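Local coordinates for protein DNA helicase RecQ (Deinococcus radiodurans, PDB 4Q48) that probably couples ATP hydrolysis to the unwinding of duplex DNA, translocating 3' to 5', with this chain holding the catalytic core of the longer RecQ protein, at residues A[262-267]-A[279-284]; A[418-423]-A[438-443]. All coordinates share one frame; numbering follows the deposited sequence.

Contact 1 of 2, residues A[262-267]-A[279-284]; sequences DALAYH and QERFLN
Tyr266 on strand 263-266 faces Gln279 on the last turns of helix 272-284, with their CA atoms 8.6 Å apart. Further along, the backbones keep a similar spacing, 8.9 Å between the CA atoms of Leu264 and Phe282. No backbone hydrogen bond joins the two segments, so side chains have to span the gap. At the Tyr266 end, the CG methylene of Gln279 comes obliquely to the ring, 3.9 Å from Tyr266 CE1. The Gln279 chain runs extended beyond CG and brings its NE2 to 3.2 Å from Tyr266 OH, with the amide turned almost perpendicular to the ring (82°). Tyr266 gets there because its CG stands anti to the backbone N (chi1 -173°), and the same ring also packs on Val278, Val290 and Ala292. With an alanine in place of Tyr266, the Gln279 methylene would probably lose the ring it packs on and its amide the nearby hydroxyl, leaving the glutamine freer to turn. In the middle, Leu264 lies athwart the arginine chain: Leu264 CD1 is 4.0 Å from Arg281 CB, and Leu264 CD2 is 3.9 Å from Arg281 NH1. Beyond CB the arginine doubles round, and its bends carry the guanidinium past Leu264 to Asp262. There the carboxylate reaches the edge of the guanidinium, near its plane, in a salt bridge from OD2 to NH2, modelled too short for its exact geometry to be trusted. Arg281 also pairs with Glu285. The contact belongs to the right-handed beta-alpha-beta unit of strand 263-266, helix 272-284 and strand 289-292 in the second RecA-like helicase domain. Its chemistry passes from aromatic and aliphatic packing at Tyr266 and Leu264 to a charged pair at the Asp262 end, whose detailed geometry remains doubtful.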
ATOM      1  N   ASP A 262      20.445 -24.201  -7.004  1.00 45.70           N
ATOM      2  CA  ASP A 262      21.230 -23.196  -7.722  1.00 47.71           C
ATOM      3  C   ASP A 262      20.919 -21.771  -7.243  1.00 58.21           C
ATOM      4  O   ASP A 262      20.289 -20.973  -7.961  1.00 54.87           O
ATOM      5  CB  ASP A 262      21.014 -23.313  -9.230  1.00 44.04           C
ATOM      6  CG  ASP A 262      21.871 -22.329 -10.020  1.00 54.45           C
ATOM      7  OD1 ASP A 262      22.858 -21.799  -9.458  1.00 56.61           O
ATOM      8  OD2 ASP A 262      21.542 -22.062 -11.198  1.00 55.47           O
ATOM      9  N   ALA A 263      21.387 -21.448  -6.036  1.00 58.31           N
ATOM     10  CA  ALA A 263      21.088 -20.161  -5.413  1.00 51.82           C
ATOM     11  C   ALA A 263      22.151 -19.098  -5.690  1.00 53.95           C
ATOM     12  O   ALA A 263      23.331 -19.402  -5.809  1.00 54.98           O
ATOM     13  CB  ALA A 263      20.927 -20.341  -3.937  1.00 49.60           C
ATOM     14  N   LEU A 264      21.714 -17.846  -5.804  1.00 53.30           N
ATOM     15  CA  LEU A 264      22.632 -16.731  -5.994  1.00 54.48           C
ATOM     16  C   LEU A 264      22.351 -15.610  -5.011  1.00 58.39           C
ATOM     17  O   LEU A 264      21.199 -15.385  -4.635  1.00 59.54           O
ATOM     18  CB  LEU A 264      22.535 -16.175  -7.418  1.00 57.89           C
ATOM     19  CG  LEU A 264      22.575 -17.114  -8.626  1.00 55.75           C
ATOM     20  CD1 LEU A 264      22.439 -16.302  -9.910  1.00 56.95           C
ATOM     21  CD2 LEU A 264      23.833 -17.953  -8.633  1.00 47.89           C
ATOM     22  N   ALA A 265      23.394 -14.875  -4.634  1.00 57.52           N
ATOM     23  CA  ALA A 265      23.212 -13.733  -3.759  1.00 59.53           C
ATOM     24  C   ALA A 265      22.974 -12.482  -4.606  1.00 61.57           C
ATOM     25  O   ALA A 265      23.502 -12.371  -5.715  1.00 69.01           O
ATOM     26  CB  ALA A 265      24.418 -13.553  -2.844  1.00 55.76           C
ATOM     27  N   TYR A 266      22.180 -11.553  -4.076  1.00 57.57           N
ATOM     28  CA  TYR A 266      21.803 -10.315  -4.761  1.00 57.32           C
ATOM     29  C   TYR A 266      21.528  -9.264  -3.687  1.00 69.13           C
ATOM     30  O   TYR A 266      20.474  -9.296  -3.029  1.00 62.40           O
ATOM     31  CB  TYR A 266      20.579 -10.542  -5.642  1.00 52.22           C
ATOM     32  CG  TYR A 266      20.138  -9.417  -6.563  1.00 59.33           C
ATOM     33  CD1 TYR A 266      20.840  -9.113  -7.717  1.00 65.32           C
ATOM     34  CD2 TYR A 266      18.963  -8.710  -6.312  1.00 68.45           C
ATOM     35  CE1 TYR A 266      20.407  -8.115  -8.577  1.00 67.39           C
ATOM     36  CE2 TYR A 266      18.522  -7.711  -7.160  1.00 70.26           C
ATOM     37  CZ  TYR A 266      19.252  -7.412  -8.293  1.00 74.24           C
ATOM     38  OH  TYR A 266      18.822  -6.409  -9.144  1.00 73.16           O
ATOM     39  N   HIS A 267      22.482  -8.355  -3.491  1.00 71.45           N
ATOM     40  CA  HIS A 267      22.370  -7.330  -2.455  1.00 73.70           C
ATOM     41  C   HIS A 267      23.042  -6.021  -2.872  1.00 77.34           C
ATOM     42  O   HIS A 267      23.801  -5.978  -3.845  1.00 77.88           O
ATOM     43  CB  HIS A 267      22.955  -7.882  -1.135  1.00 72.23           C
ATOM     44  CG  HIS A 267      24.371  -8.350  -1.247  1.00 72.19           C
ATOM     45  ND1 HIS A 267      25.438  -7.491  -1.367  1.00 80.07           N
ATOM     46  CD2 HIS A 267      24.880  -9.598  -1.382  1.00 73.27           C
ATOM     47  CE1 HIS A 267      26.554  -8.188  -1.486  1.00 82.09           C
ATOM     48  NE2 HIS A 267      26.239  -9.470  -1.509  1.00 76.14           N
ATOM     49  N   GLN A 279      20.871 -10.777 -12.394  1.00 66.56           N
ATOM     50  CA  GLN A 279      19.594 -10.544 -13.046  1.00 73.01           C
ATOM     51  C   GLN A 279      19.437 -11.449 -14.264  1.00 69.60           C
ATOM     52  O   GLN A 279      18.487 -12.211 -14.328  1.00 64.73           O
ATOM     53  CB  GLN A 279      19.436  -9.088 -13.484  1.00 80.01           C
ATOM     54  CG  GLN A 279      19.339  -8.068 -12.379  1.00 77.24           C
ATOM     55  CD  GLN A 279      18.672  -6.800 -12.877  1.00 82.31           C
ATOM     56  OE1 GLN A 279      17.864  -6.843 -13.806  1.00 78.19           O
ATOM     57  NE2 GLN A 279      19.010  -5.664 -12.269  1.00 81.08           N
ATOM     58  N   GLU A 280      20.398 -11.424 -15.186  1.00 71.90           N
ATOM     59  CA  GLU A 280      20.291 -12.244 -16.398  1.00 70.83           C
ATOM     60  C   GLU A 280      20.166 -13.745 -16.091  1.00 63.69           C
ATOM     61  O   GLU A 280      19.308 -14.416 -16.662  1.00 62.43           O
ATOM     62  CB  GLU A 280      21.488 -12.012 -17.342  1.00 71.11           C
ATOM     63  CG  GLU A 280      21.488 -10.671 -18.112  1.00 73.34           C
ATOM     64  CD  GLU A 280      20.093 -10.181 -18.518  1.00 75.07           C
ATOM     65  OE1 GLU A 280      19.397 -10.892 -19.276  1.00 68.31           O
ATOM     66  OE2 GLU A 280      19.697  -9.071 -18.089  1.00 78.31           O
ATOM     67  N   ARG A 281      20.973 -14.277 -15.179  1.00 56.90           N
ATOM     68  CA  ARG A 281      20.839 -15.703 -14.883  1.00 59.55           C
ATOM     69  C   ARG A 281      19.429 -16.049 -14.385  1.00 60.02           C
ATOM     70  O   ARG A 281      18.866 -17.091 -14.737  1.00 54.71           O
ATOM     71  CB  ARG A 281      21.878 -16.162 -13.865  1.00 55.48           C
ATOM     72  CG  ARG A 281      23.235 -16.463 -14.450  1.00 52.44           C
ATOM     73  CD  ARG A 281      23.913 -17.573 -13.636  1.00 50.93           C
ATOM     74  NE  ARG A 281      23.123 -18.804 -13.618  1.00 49.87           N
ATOM     75  CZ  ARG A 281      23.381 -19.853 -12.831  1.00 62.12           C
ATOM     76  NH1 ARG A 281      24.411 -19.818 -11.985  1.00 65.43           N
ATOM     77  NH2 ARG A 281      22.610 -20.941 -12.880  1.00 53.46           N
ATOM     78  N   PHE A 282      18.863 -15.162 -13.579  1.00 58.00           N
ATOM     79  CA  PHE A 282      17.502 -15.333 -13.115  1.00 52.36           C
ATOM     80  C   PHE A 282      16.533 -15.172 -14.287  1.00 54.19           C
ATOM     81  O   PHE A 282      15.663 -16.009 -14.495  1.00 54.17           O
ATOM     82  CB  PHE A 282      17.184 -14.330 -12.002  1.00 46.19           C
ATOM     83  CG  PHE A 282      15.926 -14.645 -11.232  1.00 50.15           C
ATOM     84  CD1 PHE A 282      15.680 -15.934 -10.764  1.00 47.70           C
ATOM     85  CD2 PHE A 282      14.997 -13.649 -10.950  1.00 48.36           C
ATOM     86  CE1 PHE A 282      14.529 -16.223 -10.048  1.00 40.18           C
ATOM     87  CE2 PHE A 282      13.848 -13.929 -10.237  1.00 42.87           C
ATOM     88  CZ  PHE A 282      13.611 -15.225  -9.789  1.00 44.10           C
ATOM     89  N   LEU A 283      16.726 -14.119 -15.081  1.00 57.95           N
ATOM     90  CA  LEU A 283      15.781 -13.732 -16.129  1.00 53.86           C
ATOM     91  C   LEU A 283      15.715 -14.725 -17.288  1.00 58.61           C
ATOM     92  O   LEU A 283      14.661 -14.894 -17.905  1.00 57.56           O
ATOM     93  CB  LEU A 283      16.164 -12.372 -16.718  1.00 60.44           C
ATOM     94  CG  LEU A 283      16.432 -11.076 -15.946  1.00 67.61           C
ATOM     95  CD1 LEU A 283      16.836  -9.958 -16.911  1.00 72.52           C
ATOM     96  CD2 LEU A 283      15.322 -10.634 -15.018  1.00 71.13           C
ATOM     97  N   ASN A 284      16.847 -15.367 -17.585  1.00 62.57           N
ATOM     98  CA  ASN A 284      17.023 -16.101 -18.846  1.00 60.15           C
ATOM     99  C   ASN A 284      17.101 -17.590 -18.676  1.00 54.08           C
ATOM    100  O   ASN A 284      17.003 -18.332 -19.650  1.00 48.18           O
ATOM    101  CB  ASN A 284      18.319 -15.687 -19.566  1.00 55.56           C
ATOM    102  CG  ASN A 284      18.351 -14.231 -19.948  1.00 60.32           C
ATOM    103  OD1 ASN A 284      17.312 -13.563 -20.023  1.00 59.37           O
ATOM    104  ND2 ASN A 284      19.557 -13.721 -20.198  1.00 62.41           N
TER

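Contact 2 of 2, residues A[418-423]-A[438-443]; sequences QMALSA and DVLLGR
Leu440 carries this contact, reaching from helix 433-441 to the flank of helix 414-426, with its CA 7.1 Å from that of Ala423. Its CG lies anti to its carbonyl carbon (chi1 -76°), and with chi2 near trans the two methyls split between different partners. Leu440 CD2 takes the side of Met419 and Ala423, one turn apart, 4.0 Å from Ala423 CB and 4.3 Å from Met419 CB. Leu440 CD1 is turned to Ala420, more loosely, 4.5 Å from Ala420 CB. Met419 offers chiefly the root of its side chain, since the thioether leads away from Leu440. The small alanines let the leucine approach the helix backbone, and Leu440 CD2 lies 4.0 Å from Met419 O. Helix 433-441 ends in a Schellman motif, with Gly442 at positive phi (78°). Arg443 then folds back: Leu441 CD1 sits over the centre of one guanidinium face, 3.4 Å above its plane, and Asp438 OD1 meets the edge, in plane, in a salt bridge that includes a weak but nearly straight hydrogen bond from Arg443 NH1 (172°). Within the RQC domain, of winged-helix type, the pair is backed by helix 467-479: Trp470 touches both Met419 and Leu440, while Leu474 and Leu477 pack on Ala420.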
ATOM      1  N   GLN A 418     -18.996  -6.071  20.562  1.00 30.67           N
ATOM      2  CA  GLN A 418     -20.221  -5.261  20.478  1.00 28.92           C
ATOM      3  C   GLN A 418     -20.343  -4.346  21.709  1.00 30.08           C
ATOM      4  O   GLN A 418     -20.557  -3.133  21.571  1.00 29.94           O
ATOM      5  CB  GLN A 418     -21.464  -6.130  20.362  1.00 26.96           C
ATOM      6  CG  GLN A 418     -21.585  -7.010  19.120  1.00 28.40           C
ATOM      7  CD  GLN A 418     -22.766  -8.004  19.232  1.00 35.14           C
ATOM      8  OE1 GLN A 418     -23.373  -8.167  20.305  1.00 41.12           O
ATOM      9  NE2 GLN A 418     -23.090  -8.656  18.135  1.00 29.77           N
ATOM     10  N   MET A 419     -20.178  -4.916  22.906  1.00 30.12           N
ATOM     11  CA  MET A 419     -20.211  -4.107  24.117  1.00 25.80           C
ATOM     12  C   MET A 419     -19.248  -2.942  24.015  1.00 31.00           C
ATOM     13  O   MET A 419     -19.583  -1.801  24.344  1.00 35.60           O
ATOM     14  CB  MET A 419     -19.858  -4.914  25.328  1.00 23.40           C
ATOM     15  CG  MET A 419     -20.957  -5.695  25.889  1.00 24.05           C
ATOM     16  SD  MET A 419     -20.307  -6.690  27.243  1.00 48.96           S
ATOM     17  CE  MET A 419     -21.260  -8.197  26.975  1.00 38.10           C
ATOM     18  N   ALA A 420     -18.058  -3.226  23.514  1.00 32.52           N
ATOM     19  CA  ALA A 420     -17.034  -2.206  23.464  1.00 33.35           C
ATOM     20  C   ALA A 420     -17.413  -1.140  22.458  1.00 28.91           C
ATOM     21  O   ALA A 420     -17.352   0.043  22.773  1.00 26.76           O
ATOM     22  CB  ALA A 420     -15.673  -2.820  23.140  1.00 26.43           C
ATOM     23  N   LEU A 421     -17.849  -1.555  21.272  1.00 29.25           N
ATOM     24  CA  LEU A 421     -18.237  -0.593  20.241  1.00 30.50           C
ATOM     25  C   LEU A 421     -19.419   0.292  20.713  1.00 34.03           C
ATOM     26  O   LEU A 421     -19.451   1.495  20.432  1.00 28.98           O
ATOM     27  CB  LEU A 421     -18.582  -1.308  18.931  1.00 23.55           C
ATOM     28  CG  LEU A 421     -17.440  -2.041  18.200  1.00 27.23           C
ATOM     29  CD1 LEU A 421     -17.993  -2.868  17.070  1.00 28.22           C
ATOM     30  CD2 LEU A 421     -16.294  -1.166  17.678  1.00 24.31           C
ATOM     31  N   SER A 422     -20.380  -0.273  21.439  1.00 31.80           N
ATOM     32  CA  SER A 422     -21.479   0.578  21.869  1.00 35.15           C
ATOM     33  C   SER A 422     -20.970   1.566  22.901  1.00 37.67           C
ATOM     34  O   SER A 422     -21.316   2.758  22.858  1.00 37.77           O
ATOM     35  CB  SER A 422     -22.640  -0.230  22.410  1.00 29.93           C
ATOM     36  OG  SER A 422     -23.142  -1.046  21.368  1.00 42.36           O
ATOM     37  N   ALA A 423     -20.095   1.076  23.774  1.00 35.13           N
ATOM     38  CA  ALA A 423     -19.596   1.858  24.885  1.00 31.74           C
ATOM     39  C   ALA A 423     -18.954   3.137  24.368  1.00 35.29           C
ATOM     40  O   ALA A 423     -19.210   4.240  24.865  1.00 35.14           O
ATOM     41  CB  ALA A 423     -18.593   1.045  25.677  1.00 26.55           C
ATOM     42  N   ASP A 438     -13.183   1.519  32.120  1.00 44.96           N
ATOM     43  CA  ASP A 438     -13.797   1.877  33.408  1.00 48.38           C
ATOM     44  C   ASP A 438     -15.303   1.786  33.306  1.00 49.78           C
ATOM     45  O   ASP A 438     -15.968   1.202  34.174  1.00 50.36           O
ATOM     46  CB  ASP A 438     -13.422   3.298  33.845  1.00 50.94           C
ATOM     47  CG  ASP A 438     -12.095   3.366  34.584  1.00 61.47           C
ATOM     48  OD1 ASP A 438     -11.681   2.336  35.175  1.00 64.24           O
ATOM     49  OD2 ASP A 438     -11.463   4.454  34.551  1.00 59.15           O
ATOM     50  N   VAL A 439     -15.831   2.374  32.236  1.00 42.48           N
ATOM     51  CA  VAL A 439     -17.252   2.355  31.995  1.00 42.43           C
ATOM     52  C   VAL A 439     -17.702   0.912  31.864  1.00 46.70           C
ATOM     53  O   VAL A 439     -18.648   0.469  32.530  1.00 49.26           O
ATOM     54  CB  VAL A 439     -17.629   3.157  30.731  1.00 44.33           C
ATOM     55  CG1 VAL A 439     -19.109   3.036  30.451  1.00 41.69           C
ATOM     56  CG2 VAL A 439     -17.221   4.628  30.873  1.00 43.52           C
ATOM     57  N   LEU A 440     -17.002   0.167  31.020  1.00 47.68           N
ATOM     58  CA  LEU A 440     -17.325  -1.239  30.819  1.00 46.68           C
ATOM     59  C   LEU A 440     -17.347  -2.029  32.131  1.00 50.91           C
ATOM     60  O   LEU A 440     -18.174  -2.918  32.303  1.00 52.89           O
ATOM     61  CB  LEU A 440     -16.334  -1.863  29.847  1.00 44.27           C
ATOM     62  CG  LEU A 440     -16.563  -1.501  28.381  1.00 46.17           C
ATOM     63  CD1 LEU A 440     -15.356  -1.908  27.513  1.00 42.17           C
ATOM     64  CD2 LEU A 440     -17.834  -2.170  27.874  1.00 37.29           C
ATOM     65  N   LEU A 441     -16.451  -1.693  33.055  1.00 50.59           N
ATOM     66  CA  LEU A 441     -16.282  -2.469  34.281  1.00 54.01           C
ATOM     67  C   LEU A 441     -17.207  -2.001  35.386  1.00 58.69           C
ATOM     68  O   LEU A 441     -17.436  -2.703  36.373  1.00 63.29           O
ATOM     69  CB  LEU A 441     -14.831  -2.379  34.763  1.00 54.04           C
ATOM     70  CG  LEU A 441     -13.802  -3.195  33.992  1.00 50.72           C
ATOM     71  CD1 LEU A 441     -12.435  -2.907  34.523  1.00 46.84           C
ATOM     72  CD2 LEU A 441     -14.124  -4.678  34.097  1.00 42.72           C
ATOM     73  N   GLY A 442     -17.759  -0.813  35.210  1.00 63.13           N
ATOM     74  CA  GLY A 442     -18.645  -0.274  36.216  1.00 64.56           C
ATOM     75  C   GLY A 442     -17.844   0.270  37.373  1.00 66.65           C
ATOM     76  O   GLY A 442     -18.252   0.115  38.524  1.00 69.63           O
ATOM     77  N   ARG A 443     -16.687   0.863  37.068  1.00 64.09           N
ATOM     78  CA  ARG A 443     -15.868   1.512  38.090  1.00 65.69           C
ATOM     79  C   ARG A 443     -16.178   3.001  38.162  1.00 66.62           C
ATOM     80  O   ARG A 443     -16.101   3.704  37.147  1.00 63.84           O
ATOM     81  CB  ARG A 443     -14.380   1.344  37.817  1.00 65.05           C
ATOM     82  CG  ARG A 443     -13.840  -0.066  37.865  1.00 64.61           C
ATOM     83  CD  ARG A 443     -12.436  -0.011  37.271  1.00 68.48           C
ATOM     84  NE  ARG A 443     -11.637  -1.209  37.491  1.00 69.75           N
ATOM     85  CZ  ARG A 443     -10.475  -1.418  36.881  1.00 71.84           C
ATOM     86  NH1 ARG A 443     -10.005  -0.489  36.045  1.00 65.63           N
ATOM     87  NH2 ARG A 443      -9.786  -2.539  37.101  1.00 61.45           N
TER

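Contacts 1 and 2 belong to different domains of the catalytic core and do not touch: their centres are 56 Å apart and their nearest atoms about 43 Å. They lie on opposite sides of the chain's centre and follow in series along the sequence, contact 1 in the helicase C-terminal domain and contact 2 in the RQC domain, with the zinc-binding region of Cys381, Cys398, Cys401 and Cys404 between them in the chain. Neither is part of the zinc site or of the ADP site that includes Lys52 and Ser53. Each lies wholly within its own domain, contact 1 near the surface and contact 2 buried.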